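Local coordinates for protein galactose mutarotase related enzyme (Lactobacillus acidophilus, PDB 3DCD) that probably binds carbohydrate and may act as an isomerase of the aldose 1-epimerase (galactose mutarotase) type, at residues Glu32-Arg44 / Trp240-Ile252. Numbering follows the deposited sequence.
Sequences EFMWQANPEIWGR and WSQYPKTDNYVCI
The five-membered ring of Trp35 stacks face to face on the ring of Tyr249, centroids 4.2 Å apart and planes tilted by 25°. Beside it, Trp240 turns the edge of its six-membered ring (CZ3 and CH2) into the face of Trp42, an edge-to-face pair with planes at 81°. Trp42, its CG swung opposite the backbone N (chi1 177°), also brings CZ3 within 3.4 Å of Cys251 SG, an oblique sulfur-aromatic contact. This four-ring cluster packs the loop between strands 20-26 and 48-49 against the antiparallel pair 236-240 and 249-256 of the six-stranded sheet, in the all-beta galactose mutarotase-like fold; His143 of strand 136-147 meets Trp42 as well. In the plane of the Trp35 ring, NE1 donates to Trp42 O over 2.9 Å. A leucine in place of Trp35 would probably leave the Tyr249 face without its stacking partner and Trp42 O without that donor. Farther out, Ile41 points CG2 at the Tyr249 edge and slides past Gln242, whose chain bends at chi2 so that NE2 donates a hydrogen bond to Ile41 O (3.1 Å), tilted a little from the carbonyl plane. At the polar edge, one water accepts from Asn38 ND2 (2.7 Å) and donates to Asp247 OD2, which also borders the Trp35 edge at CH2 (3.5 Å).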
loop_
_atom_site.group_PDB
_atom_site.type_symbol
_atom_site.label_atom_id
_atom_site.label_comp_id
_atom_site.label_asym_id
_atom_site.label_seq_id
_atom_site.Cartn_x
_atom_site.Cartn_y
_atom_site.Cartn_z
ATOM N N GLU A 32 4.786 2.780 18.670
ATOM C CA GLU A 32 4.032 3.236 17.503
ATOM C C GLU A 32 4.608 2.626 16.238
ATOM O O GLU A 32 5.781 2.836 15.923
ATOM C CB GLU A 32 4.089 4.760 17.384
ATOM C CG GLU A 32 3.517 5.316 16.056
ATOM C CD GLU A 32 2.038 5.023 15.876
ATOM O OE1 GLU A 32 1.235 5.530 16.676
ATOM O OE2 GLU A 32 1.675 4.283 14.929
ATOM N N PHE A 33 3.798 1.877 15.500
ATOM C CA PHE A 33 4.320 1.172 14.329
ATOM C C PHE A 33 4.287 1.984 13.046
ATOM O O PHE A 33 5.089 1.736 12.152
ATOM C CB PHE A 33 3.626 -0.184 14.152
ATOM C CG PHE A 33 3.977 -1.156 15.235
ATOM C CD1 PHE A 33 5.128 -1.929 15.133
ATOM C CD2 PHE A 33 3.186 -1.270 16.376
ATOM C CE1 PHE A 33 5.486 -2.834 16.156
ATOM C CE2 PHE A 33 3.528 -2.161 17.396
ATOM C CZ PHE A 33 4.686 -2.939 17.285
HETATM N N MSE A 34 3.377 2.946 12.965
HETATM C CA MSE A 34 3.175 3.705 11.736
HETATM C C MSE A 34 3.991 4.986 11.693
HETATM O O MSE A 34 4.028 5.750 12.669
HETATM C CB MSE A 34 1.702 4.079 11.557
HETATM C CG MSE A 34 0.752 2.917 11.669
HETATM SE SE MSE A 34 1.152 1.403 10.448
HETATM C CE MSE A 34 1.110 2.333 8.759
ATOM N N TRP A 35 4.625 5.205 10.543
ATOM C CA TRP A 35 5.250 6.480 10.186
ATOM C C TRP A 35 4.282 7.642 10.433
ATOM O O TRP A 35 3.107 7.571 10.053
ATOM C CB TRP A 35 5.685 6.429 8.724
ATOM C CG TRP A 35 6.104 7.752 8.107
ATOM C CD1 TRP A 35 5.433 8.454 7.142
ATOM C CD2 TRP A 35 7.287 8.499 8.390
ATOM N NE1 TRP A 35 6.131 9.590 6.802
ATOM C CE2 TRP A 35 7.274 9.641 7.553
ATOM C CE3 TRP A 35 8.365 8.313 9.257
ATOM C CZ2 TRP A 35 8.287 10.597 7.578
ATOM C CZ3 TRP A 35 9.372 9.279 9.282
ATOM C CH2 TRP A 35 9.323 10.396 8.443
ATOM N N GLN A 36 4.775 8.700 11.086
ATOM C CA GLN A 36 3.897 9.779 11.560
ATOM C C GLN A 36 3.823 10.983 10.627
ATOM O O GLN A 36 3.445 12.083 11.044
ATOM C CB GLN A 36 4.258 10.181 12.996
ATOM C CG GLN A 36 3.858 9.091 13.991
ATOM C CD GLN A 36 2.365 8.785 13.894
ATOM O OE1 GLN A 36 1.533 9.677 14.089
ATOM N NE2 GLN A 36 2.021 7.530 13.571
ATOM N N ALA A 37 4.181 10.754 9.357
ATOM C CA ALA A 37 3.885 11.695 8.281
ATOM C C ALA A 37 4.615 13.045 8.422
ATOM O O ALA A 37 4.040 14.094 8.136
ATOM C CB ALA A 37 2.377 11.915 8.183
ATOM N N ASN A 38 5.878 13.012 8.844
ATOM C CA ASN A 38 6.701 14.227 8.923
ATOM C C ASN A 38 6.706 14.928 7.548
ATOM O O ASN A 38 7.261 14.386 6.595
ATOM C CB ASN A 38 8.114 13.810 9.337
ATOM C CG ASN A 38 9.048 14.981 9.549
ATOM O OD1 ASN A 38 8.732 16.120 9.220
ATOM N ND2 ASN A 38 10.224 14.688 10.097
ATOM N N PRO A 39 6.097 16.134 7.438
ATOM C CA PRO A 39 5.957 16.758 6.113
ATOM C C PRO A 39 7.278 17.199 5.488
ATOM O O PRO A 39 7.303 17.546 4.308
ATOM C CB PRO A 39 5.085 18.000 6.394
ATOM C CG PRO A 39 5.324 18.316 7.829
ATOM C CD PRO A 39 5.499 16.973 8.501
ATOM N N GLU A 40 8.348 17.216 6.289
ATOM C CA GLU A 40 9.690 17.525 5.817
ATOM C C GLU A 40 10.244 16.399 4.966
ATOM O O GLU A 40 11.170 16.603 4.182
ATOM C CB GLU A 40 10.618 17.807 7.011
ATOM C CG GLU A 40 10.219 19.067 7.793
ATOM C CD GLU A 40 10.702 20.363 7.141
ATOM O OE1 GLU A 40 11.384 20.311 6.101
ATOM O OE2 GLU A 40 10.400 21.443 7.685
ATOM N N ILE A 41 9.664 15.205 5.119
ATOM C CA ILE A 41 10.152 14.004 4.441
ATOM C C ILE A 41 9.080 13.421 3.516
ATOM O O ILE A 41 9.289 13.269 2.294
ATOM C CB ILE A 41 10.555 12.908 5.472
ATOM C CG1 ILE A 41 11.581 13.434 6.495
ATOM C CG2 ILE A 41 11.044 11.638 4.765
ATOM C CD1 ILE A 41 12.953 13.792 5.914
ATOM N N TRP A 42 7.938 13.077 4.113
ATOM C CA TRP A 42 6.828 12.460 3.381
ATOM C C TRP A 42 5.572 12.615 4.232
ATOM O O TRP A 42 5.442 11.989 5.280
ATOM C CB TRP A 42 7.130 10.972 3.059
ATOM C CG TRP A 42 5.954 10.286 2.361
ATOM C CD1 TRP A 42 5.293 10.725 1.249
ATOM C CD2 TRP A 42 5.311 9.059 2.751
ATOM N NE1 TRP A 42 4.284 9.841 0.910
ATOM C CE2 TRP A 42 4.278 8.811 1.815
ATOM C CE3 TRP A 42 5.523 8.139 3.787
ATOM C CZ2 TRP A 42 3.434 7.705 1.908
ATOM C CZ3 TRP A 42 4.700 7.029 3.868
ATOM C CH2 TRP A 42 3.665 6.818 2.921
ATOM N N GLY A 43 4.671 13.501 3.803
ATOM C CA GLY A 43 3.579 13.951 4.656
ATOM C C GLY A 43 2.327 13.100 4.589
ATOM O O GLY A 43 1.205 13.633 4.670
ATOM N N ARG A 44 2.508 11.786 4.427
ATOM C CA ARG A 44 1.391 10.834 4.507
ATOM C C ARG A 44 1.781 9.713 5.455
ATOM O O ARG A 44 2.961 9.557 5.742
ATOM C CB ARG A 44 1.022 10.293 3.106
ATOM C CG ARG A 44 0.493 11.402 2.183
ATOM C CD ARG A 44 -0.067 10.887 0.852
ATOM N NE ARG A 44 -0.537 12.005 0.013
ATOM C CZ ARG A 44 -1.709 12.627 0.141
ATOM N NH1 ARG A 44 -2.582 12.259 1.076
ATOM N NH2 ARG A 44 -2.009 13.637 -0.679
ATOM N N TRP A 240 9.601 0.931 -0.584
ATOM C CA TRP A 240 10.022 2.298 -0.851
ATOM C C TRP A 240 10.277 3.075 0.440
ATOM O O TRP A 240 9.592 2.882 1.441
ATOM C CB TRP A 240 8.934 3.019 -1.684
ATOM C CG TRP A 240 9.123 4.526 -1.883
ATOM C CD1 TRP A 240 9.884 5.153 -2.842
ATOM C CD2 TRP A 240 8.538 5.567 -1.095
ATOM N NE1 TRP A 240 9.793 6.531 -2.699
ATOM C CE2 TRP A 240 8.972 6.808 -1.637
ATOM C CE3 TRP A 240 7.677 5.575 0.012
ATOM C CZ2 TRP A 240 8.592 8.034 -1.093
ATOM C CZ3 TRP A 240 7.292 6.808 0.551
ATOM C CH2 TRP A 240 7.748 8.016 -0.009
ATOM N N SER A 241 11.257 3.965 0.398
ATOM C CA SER A 241 11.340 5.036 1.393
ATOM C C SER A 241 11.823 6.303 0.669
ATOM O O SER A 241 12.289 6.216 -0.478
ATOM C CB SER A 241 12.264 4.630 2.538
ATOM O OG SER A 241 12.159 5.544 3.629
ATOM N N GLN A 242 11.707 7.461 1.321
ATOM C CA GLN A 242 11.981 8.748 0.650
ATOM C C GLN A 242 13.457 8.881 0.311
ATOM O O GLN A 242 14.321 8.330 1.004
ATOM C CB GLN A 242 11.506 9.935 1.516
ATOM C CG GLN A 242 11.462 11.303 0.799
ATOM C CD GLN A 242 10.619 11.264 -0.460
ATOM O OE1 GLN A 242 11.081 10.846 -1.510
ATOM N NE2 GLN A 242 9.370 11.672 -0.345
ATOM N N TYR A 243 13.727 9.585 -0.790
ATOM C CA TYR A 243 15.075 9.875 -1.267
ATOM C C TYR A 243 14.958 11.120 -2.173
ATOM O O TYR A 243 13.994 11.230 -2.927
ATOM C CB TYR A 243 15.623 8.692 -2.090
ATOM C CG TYR A 243 17.072 8.852 -2.465
ATOM C CD1 TYR A 243 17.446 9.556 -3.621
ATOM C CD2 TYR A 243 18.083 8.310 -1.657
ATOM C CE1 TYR A 243 18.774 9.722 -3.960
ATOM C CE2 TYR A 243 19.431 8.463 -1.998
ATOM C CZ TYR A 243 19.763 9.176 -3.147
ATOM O OH TYR A 243 21.089 9.335 -3.490
ATOM N N PRO A 244 15.931 12.059 -2.115
ATOM C CA PRO A 244 17.173 12.114 -1.336
ATOM C C PRO A 244 17.033 12.504 0.144
ATOM O O PRO A 244 17.965 12.263 0.892
ATOM C CB PRO A 244 17.998 13.177 -2.079
ATOM C CG PRO A 244 16.992 14.107 -2.601
ATOM C CD PRO A 244 15.797 13.239 -2.986
ATOM N N LYS A 245 15.907 13.091 0.555
ATOM C CA LYS A 245 15.671 13.378 1.977
ATOM C C LYS A 245 15.180 12.111 2.664
ATOM O O LYS A 245 14.101 11.634 2.359
ATOM C CB LYS A 245 14.650 14.498 2.157
ATOM C CG LYS A 245 15.139 15.861 1.723
ATOM C CD LYS A 245 14.005 16.867 1.850
ATOM C CE LYS A 245 14.541 18.284 1.931
ATOM N NZ LYS A 245 13.444 19.291 1.861
ATOM N N THR A 246 15.973 11.551 3.569
ATOM C CA THR A 246 15.658 10.233 4.124
ATOM C C THR A 246 15.205 10.305 5.577
ATOM O O THR A 246 15.498 11.266 6.282
ATOM C CB THR A 246 16.875 9.296 4.019
ATOM O OG1 THR A 246 17.944 9.801 4.847
ATOM C CG2 THR A 246 17.348 9.195 2.563
ATOM N N ASP A 247 14.490 9.276 6.019
ATOM C CA ASP A 247 14.181 9.131 7.434
ATOM C C ASP A 247 13.955 7.648 7.752
ATOM O O ASP A 247 14.000 6.781 6.859
ATOM C CB ASP A 247 12.954 9.976 7.822
ATOM C CG ASP A 247 12.994 10.449 9.273
ATOM O OD1 ASP A 247 13.600 9.773 10.141
ATOM O OD2 ASP A 247 12.431 11.523 9.532
ATOM N N ASN A 248 13.701 7.364 9.023
ATOM C CA ASN A 248 13.744 5.997 9.525
ATOM C C ASN A 248 12.378 5.313 9.454
ATOM O O ASN A 248 11.705 5.078 10.473
ATOM C CB ASN A 248 14.355 5.976 10.928
ATOM C CG ASN A 248 15.775 6.521 10.941
ATOM O OD1 ASN A 248 16.603 6.132 10.119
ATOM N ND2 ASN A 248 16.048 7.454 11.846
ATOM N N TYR A 249 11.982 5.008 8.221
ATOM C CA TYR A 249 10.755 4.261 7.950
ATOM C C TYR A 249 10.913 3.590 6.602
ATOM O O TYR A 249 11.821 3.912 5.828
ATOM C CB TYR A 249 9.514 5.183 7.923
ATOM C CG TYR A 249 9.391 5.940 6.607
ATOM C CD1 TYR A 249 10.114 7.117 6.390
ATOM C CD2 TYR A 249 8.569 5.475 5.579
ATOM C CE1 TYR A 249 10.004 7.815 5.191
ATOM C CE2 TYR A 249 8.465 6.165 4.353
ATOM C CZ TYR A 249 9.195 7.324 4.170
ATOM O OH TYR A 249 9.106 8.016 2.974
ATOM N N VAL A 250 9.992 2.677 6.306
ATOM C CA VAL A 250 9.952 2.026 5.003
ATOM C C VAL A 250 8.497 1.695 4.723
ATOM O O VAL A 250 7.746 1.384 5.663
ATOM C CB VAL A 250 10.868 0.763 4.967
ATOM C CG1 VAL A 250 10.309 -0.385 5.839
ATOM C CG2 VAL A 250 11.108 0.297 3.496
ATOM N N CYS A 251 8.093 1.765 3.452
ATOM C CA CYS A 251 6.755 1.314 3.068
ATOM C C CYS A 251 6.846 -0.041 2.374
ATOM O O CYS A 251 7.774 -0.295 1.583
ATOM C CB CYS A 251 6.090 2.304 2.094
ATOM S SG CYS A 251 5.805 3.971 2.737
ATOM N N ILE A 252 5.873 -0.897 2.669
ATOM C CA ILE A 252 5.702 -2.203 1.994
ATOM C C ILE A 252 4.316 -2.120 1.389
ATOM O O ILE A 252 3.322 -2.024 2.113
ATOM C CB ILE A 252 5.825 -3.377 2.992
ATOM C CG1 ILE A 252 7.217 -3.356 3.646
ATOM C CG2 ILE A 252 5.538 -4.729 2.287
ATOM C CD1 ILE A 252 7.409 -4.360 4.783
HETATM O O HOH W 1 10.789 12.321 11.297
#